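Gamma-glutamyl phosphate reductase (Thermotoga maritima, PDB 1O20) probably catalyses the NADPH-dependent reduction of L-glutamyl 5-phosphate to the corresponding semialdehyde, the second step from glutamate towards proline. Local coordinates at residues Asp50-Glu55 with Ile173-Lys178; Ala247-Ala252 with Lys281-Val286. One frame throughout, in Å; residues are numbered along the deposited sequence.

Contact 1 and contact 2 lie on opposite sides of the chain's centre, with their own centres about 54 Å apart, and they share no helix. Contact 1 sits at the surface, where the junction of helices 35-51 and 53-69 faces helix 163-177, the crossover helix between strands 154-157 and 187-189 of the four-stranded parallel sheet. Contact 2 pairs helices 249-261 and 277-293, which pack beside the seven-stranded parallel sheet, and is partly buried. Chemistry follows place: charged side chains alone join the segments of contact 1, whereas apolar packing around a buried phenylalanine joins those of contact 2, with one glutamate at its solvent edge.

Contact 1 (Asp50-Glu55 with Ile173-Lys178); sequences DERRKE and IREALK
Arg-52 bends its side chain at chi2 (-60°) while Glu-175 runs extended beyond CG, and the two chains meet at about a right angle in a surface salt-bridge network of Arg-52, Glu-175 and Glu-55. Arg-52 occupies the break between helices 35-51 and 53-69, at the N-cap position of the second. Glu-175 projects from helix 163-177, the helix of a beta-alpha-beta crossover in what is probably the cofactor-binding domain of this aldehyde dehydrogenase relative. Arg-52 NH2 lies 2.7 Å from Glu-175 OE1 in a fairly straight bond (160°), the oxygen sitting at the guanidinium edge and met on its syn side, but from well out of the carboxylate plane. Arg-52 NE is 2.8 Å from Glu-175 OE2, but that bond is strongly bent and weak; the guanidinium and carboxylate planes are turned 52° apart. On the remaining amino group, NH1 makes a long, weak bond to Glu-55 OE2. A leucine in place of Arg-52 would probably leave Glu-175 and Glu-55 without their shared positive partner. Arg-53 points elsewhere, pairing with Asp-84 and Asp-88, and its NE and NH2 each lie 3.2 Å from Asp-50 OD1, reaching it from opposite faces of the carboxylate.

Contact 2 (Ala247-Ala252 with Lys281-Val286); sequences ADLKKA and KEFLPV
Leu-249 and Phe-283 form the tight part of this contact, which packs the first turn of helix 249-261 against helix 277-293. These are neighbouring helices flanking the seven-stranded parallel sheet; the former makes the beta-alpha-beta crossover from strand 239-243 to strand 270-276, and the latter leads on from that second strand. With CG anti to the backbone N (chi1 -175°), the Phe-283 ring reaches Leu-249. Its CD1 lies 3.9 Å from Leu-249 CD2. Phe-283 CE1 comes within 3.8 Å of Leu-249 O. Further along the ring, CZ touches Ala-252 CB more distantly, at 4.3 Å. Val-243 of the strand beneath touches both Leu-249 and Phe-283, and Val-253 and Ile-256 also pack on the ring. The solvent side is slighter: exposed Glu-282 meets a single methyl. Both OE1 and OE2 of Glu-282 lie 3.8 Å from Leu-249 CD1, so the carboxylate as a whole rests against it in a van der Waals approach and nothing more. Asp-248, the N-cap, holds the start of helix 249-261 through OD1, which accepts the Lys-251 N-H from above its carboxylate plane at 3.3 Å. With neither hydrogen bonds nor ion pairs joining the segments, the pairing probably depends on van der Waals packing of Leu-249, Ala-252 and Phe-283, while the charge of Glu-282, at the exposed margin, is probably largely solvated.

Contact 1 (Asp50-Glu55 with Ile173-Lys178)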
loop_
_atom_site.group_PDB
_atom_site.type_symbol
_atom_site.label_atom_id
_atom_site.label_comp_id
_atom_site.label_asym_id
_atom_site.label_seq_id
_atom_site.Cartn_x
_atom_site.Cartn_y
_atom_site.Cartn_z
ATOM N N ASP A 50 9.964 21.831 7.560
ATOM C CA ASP A 50 9.622 22.739 8.656
ATOM C C ASP A 50 9.914 24.196 8.275
ATOM O O ASP A 50 9.062 25.052 8.398
ATOM C CB ASP A 50 10.390 22.349 9.926
ATOM C CG ASP A 50 9.964 23.153 11.167
ATOM O OD1 ASP A 50 8.754 23.397 11.369
ATOM O OD2 ASP A 50 10.793 23.590 11.999
ATOM N N GLU A 51 11.114 24.436 7.771
ATOM C CA GLU A 51 11.548 25.752 7.347
ATOM C C GLU A 51 10.826 26.328 6.122
ATOM O O GLU A 51 10.809 27.534 5.966
ATOM C CB GLU A 51 13.024 25.704 6.968
ATOM C CG GLU A 51 13.998 25.625 8.123
ATOM C CD GLU A 51 15.431 25.305 7.675
ATOM O OE1 GLU A 51 15.904 25.777 6.585
ATOM O OE2 GLU A 51 16.088 24.560 8.430
ATOM N N ARG A 52 10.310 25.479 5.232
ATOM C CA ARG A 52 9.744 25.931 3.956
ATOM C C ARG A 52 8.227 25.846 3.962
ATOM O O ARG A 52 7.587 25.841 2.912
ATOM C CB ARG A 52 10.329 25.148 2.746
ATOM C CG ARG A 52 11.817 25.348 2.476
ATOM C CD ARG A 52 12.252 26.748 2.193
ATOM N NE ARG A 52 13.695 26.861 1.983
ATOM C CZ ARG A 52 14.313 28.005 1.736
ATOM N NH1 ARG A 52 13.634 29.154 1.686
ATOM N NH2 ARG A 52 15.625 28.027 1.519
ATOM N N ARG A 53 7.654 25.825 5.157
ATOM C CA ARG A 53 6.218 25.770 5.339
ATOM C C ARG A 53 5.515 26.768 4.483
ATOM O O ARG A 53 4.559 26.440 3.788
ATOM C CB ARG A 53 5.855 26.127 6.770
ATOM C CG ARG A 53 5.879 24.992 7.677
ATOM C CD ARG A 53 5.647 25.382 9.150
ATOM N NE ARG A 53 6.058 24.215 9.898
ATOM C CZ ARG A 53 5.303 23.163 10.130
ATOM N NH1 ARG A 53 4.043 23.109 9.717
ATOM N NH2 ARG A 53 5.819 22.139 10.775
ATOM N N LYS A 54 5.978 28.004 4.589
ATOM C CA LYS A 54 5.391 29.137 3.893
ATOM C C LYS A 54 5.322 28.878 2.383
ATOM O O LYS A 54 4.262 29.029 1.760
ATOM C CB LYS A 54 6.246 30.385 4.170
ATOM C CG LYS A 54 5.651 31.365 5.204
ATOM C CD LYS A 54 5.185 30.755 6.555
ATOM C CE LYS A 54 4.965 31.897 7.613
ATOM N NZ LYS A 54 3.533 31.990 8.166
ATOM N N GLU A 55 6.466 28.510 1.806
ATOM C CA GLU A 55 6.577 28.233 0.384
ATOM C C GLU A 55 5.651 27.072 -0.009
ATOM O O GLU A 55 4.940 27.143 -1.000
ATOM C CB GLU A 55 8.045 27.907 -0.007
ATOM C CG GLU A 55 8.997 29.110 -0.008
ATOM C CD GLU A 55 9.629 29.436 1.360
ATOM O OE1 GLU A 55 9.255 28.834 2.427
ATOM O OE2 GLU A 55 10.541 30.324 1.357
ATOM N N ILE A 173 13.188 19.015 -0.224
ATOM C CA ILE A 173 13.885 17.754 -0.102
ATOM C C ILE A 173 15.317 17.876 -0.655
ATOM O O ILE A 173 16.271 17.466 0.007
ATOM C CB ILE A 173 13.105 16.619 -0.868
ATOM C CG1 ILE A 173 11.792 16.261 -0.135
ATOM C CG2 ILE A 173 14.031 15.419 -1.082
ATOM C CD1 ILE A 173 10.781 15.341 -0.934
ATOM N N ARG A 174 15.450 18.431 -1.862
ATOM C CA ARG A 174 16.777 18.534 -2.533
ATOM C C ARG A 174 17.698 19.540 -1.806
ATOM O O ARG A 174 18.914 19.399 -1.791
ATOM C CB ARG A 174 16.587 18.925 -3.992
ATOM C CG ARG A 174 15.992 17.823 -4.816
ATOM C CD ARG A 174 15.508 18.270 -6.181
ATOM N NE ARG A 174 16.559 18.835 -7.035
ATOM C CZ ARG A 174 17.244 18.189 -7.955
ATOM N NH1 ARG A 174 17.106 16.897 -8.143
ATOM N NH2 ARG A 174 18.138 18.845 -8.682
ATOM N N GLU A 175 17.109 20.578 -1.242
ATOM C CA GLU A 175 17.876 21.510 -0.401
ATOM C C GLU A 175 18.493 20.737 0.754
ATOM O O GLU A 175 19.624 20.986 1.135
ATOM C CB GLU A 175 16.982 22.554 0.236
ATOM C CG GLU A 175 16.733 23.807 -0.533
ATOM C CD GLU A 175 16.010 24.805 0.372
ATOM O OE1 GLU A 175 16.707 25.546 1.113
ATOM O OE2 GLU A 175 14.761 24.817 0.359
ATOM N N ALA A 176 17.726 19.822 1.351
ATOM C CA ALA A 176 18.265 19.015 2.434
ATOM C C ALA A 176 19.379 18.118 1.930
ATOM O O ALA A 176 20.397 18.002 2.584
ATOM C CB ALA A 176 17.204 18.201 3.086
ATOM N N LEU A 177 19.173 17.466 0.797
ATOM C CA LEU A 177 20.127 16.488 0.272
ATOM C C LEU A 177 21.463 17.151 -0.013
ATOM O O LEU A 177 22.526 16.560 0.188
ATOM C CB LEU A 177 19.601 15.841 -1.037
ATOM C CG LEU A 177 18.404 14.889 -0.908
ATOM C CD1 LEU A 177 18.114 14.214 -2.218
ATOM C CD2 LEU A 177 18.658 13.879 0.140
ATOM N N LYS A 178 21.388 18.376 -0.508
ATOM C CA LYS A 178 22.561 19.182 -0.830
ATOM C C LYS A 178 23.478 19.410 0.395
ATOM O O LYS A 178 24.628 19.717 0.222
ATOM C CB LYS A 178 22.139 20.558 -1.366
ATOM C CG LYS A 178 22.312 20.760 -2.868
ATOM C CD LYS A 178 23.085 22.060 -3.183
ATOM C CE LYS A 178 22.221 23.320 -3.108
ATOM N NZ LYS A 178 22.672 24.366 -4.131
#

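Contact 2 (Ala247-Ala252 with Lys281-Val286)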
loop_
_atom_site.group_PDB
_atom_site.type_symbol
_atom_site.label_atom_id
_atom_site.label_comp_id
_atom_site.label_asym_id
_atom_site.label_seq_id
_atom_site.Cartn_x
_atom_site.Cartn_y
_atom_site.Cartn_z
ATOM N N ALA A 247 -19.134 -19.085 15.707
ATOM C CA ALA A 247 -18.668 -17.749 16.103
ATOM C C ALA A 247 -19.420 -17.215 17.312
ATOM O O ALA A 247 -20.617 -17.432 17.465
ATOM C CB ALA A 247 -18.847 -16.773 14.978
ATOM N N ASP A 248 -18.686 -16.513 18.156
ATOM C CA ASP A 248 -19.230 -15.692 19.205
ATOM C C ASP A 248 -19.902 -14.499 18.540
ATOM O O ASP A 248 -19.231 -13.546 18.121
ATOM C CB ASP A 248 -18.093 -15.233 20.132
ATOM C CG ASP A 248 -18.603 -14.454 21.352
ATOM O OD1 ASP A 248 -19.650 -13.823 21.281
ATOM O OD2 ASP A 248 -18.012 -14.426 22.423
ATOM N N LEU A 249 -21.224 -14.558 18.445
ATOM C CA LEU A 249 -22.005 -13.605 17.675
ATOM C C LEU A 249 -21.997 -12.197 18.252
ATOM O O LEU A 249 -22.098 -11.205 17.534
ATOM C CB LEU A 249 -23.448 -14.129 17.504
ATOM C CG LEU A 249 -23.539 -15.520 16.846
ATOM C CD1 LEU A 249 -24.959 -15.979 16.704
ATOM C CD2 LEU A 249 -22.836 -15.582 15.490
ATOM N N LYS A 250 -21.856 -12.107 19.561
ATOM C CA LYS A 250 -21.752 -10.828 20.229
ATOM C C LYS A 250 -20.452 -10.123 19.880
ATOM O O LYS A 250 -20.451 -8.922 19.626
ATOM C CB LYS A 250 -21.859 -11.013 21.754
ATOM C CG LYS A 250 -23.246 -10.812 22.269
ATOM N N LYS A 251 -19.338 -10.859 19.891
ATOM C CA LYS A 251 -18.044 -10.261 19.588
ATOM C C LYS A 251 -17.880 -10.068 18.080
ATOM O O LYS A 251 -17.127 -9.211 17.658
ATOM C CB LYS A 251 -16.899 -11.080 20.181
ATOM C CG LYS A 251 -16.873 -11.156 21.749
ATOM C CD LYS A 251 -15.695 -12.011 22.251
ATOM C CE LYS A 251 -15.414 -11.904 23.750
ATOM N NZ LYS A 251 -14.298 -12.852 24.120
ATOM N N ALA A 252 -18.614 -10.849 17.288
ATOM C CA ALA A 252 -18.575 -10.791 15.821
ATOM C C ALA A 252 -19.061 -9.450 15.306
ATOM O O ALA A 252 -18.547 -8.901 14.329
ATOM C CB ALA A 252 -19.456 -11.887 15.247
ATOM N N LYS A 281 -30.753 -17.206 10.596
ATOM C CA LYS A 281 -32.065 -16.733 11.108
ATOM C C LYS A 281 -31.923 -15.871 12.334
ATOM O O LYS A 281 -32.650 -14.908 12.467
ATOM C CB LYS A 281 -33.010 -17.886 11.423
ATOM C CG LYS A 281 -33.462 -18.654 10.201
ATOM C CD LYS A 281 -34.690 -19.493 10.476
ATOM C CE LYS A 281 -34.890 -20.546 9.364
ATOM N N GLU A 282 -30.983 -16.219 13.217
ATOM C CA GLU A 282 -30.719 -15.484 14.460
ATOM C C GLU A 282 -29.853 -14.254 14.226
ATOM O O GLU A 282 -30.072 -13.218 14.835
ATOM C CB GLU A 282 -29.970 -16.387 15.476
ATOM C CG GLU A 282 -29.691 -15.745 16.843
ATOM C CD GLU A 282 -28.657 -16.475 17.716
ATOM O OE1 GLU A 282 -28.261 -17.649 17.447
ATOM O OE2 GLU A 282 -28.215 -15.840 18.683
ATOM N N PHE A 283 -28.836 -14.378 13.373
ATOM C CA PHE A 283 -27.758 -13.399 13.309
ATOM C C PHE A 283 -28.067 -12.313 12.281
ATOM O O PHE A 283 -27.789 -11.142 12.536
ATOM C CB PHE A 283 -26.404 -14.089 12.970
ATOM C CG PHE A 283 -25.226 -13.148 13.004
ATOM C CD1 PHE A 283 -24.876 -12.524 14.175
ATOM C CD2 PHE A 283 -24.513 -12.836 11.848
ATOM C CE1 PHE A 283 -23.853 -11.614 14.213
ATOM C CE2 PHE A 283 -23.505 -11.908 11.882
ATOM C CZ PHE A 283 -23.170 -11.301 13.074
ATOM N N LEU A 284 -28.679 -12.668 11.146
ATOM C CA LEU A 284 -28.886 -11.658 10.084
ATOM C C LEU A 284 -29.705 -10.460 10.543
ATOM O O LEU A 284 -29.335 -9.320 10.217
ATOM C CB LEU A 284 -29.465 -12.227 8.800
ATOM C CG LEU A 284 -28.486 -13.069 7.972
ATOM C CD1 LEU A 284 -29.225 -13.764 6.863
ATOM C CD2 LEU A 284 -27.345 -12.225 7.406
ATOM N N PRO A 285 -30.802 -10.679 11.273
ATOM C CA PRO A 285 -31.586 -9.518 11.751
ATOM C C PRO A 285 -30.762 -8.590 12.622
ATOM O O PRO A 285 -30.913 -7.376 12.532
ATOM C CB PRO A 285 -32.790 -10.162 12.488
ATOM C CG PRO A 285 -32.922 -11.484 11.866
ATOM C CD PRO A 285 -31.486 -11.955 11.568
ATOM N N VAL A 286 -29.860 -9.166 13.406
ATOM C CA VAL A 286 -29.007 -8.384 14.294
ATOM C C VAL A 286 -27.956 -7.584 13.550
ATOM O O VAL A 286 -27.851 -6.390 13.755
ATOM C CB VAL A 286 -28.367 -9.267 15.358
ATOM C CG1 VAL A 286 -27.422 -8.425 16.261
ATOM C CG2 VAL A 286 -29.465 -9.896 16.205
#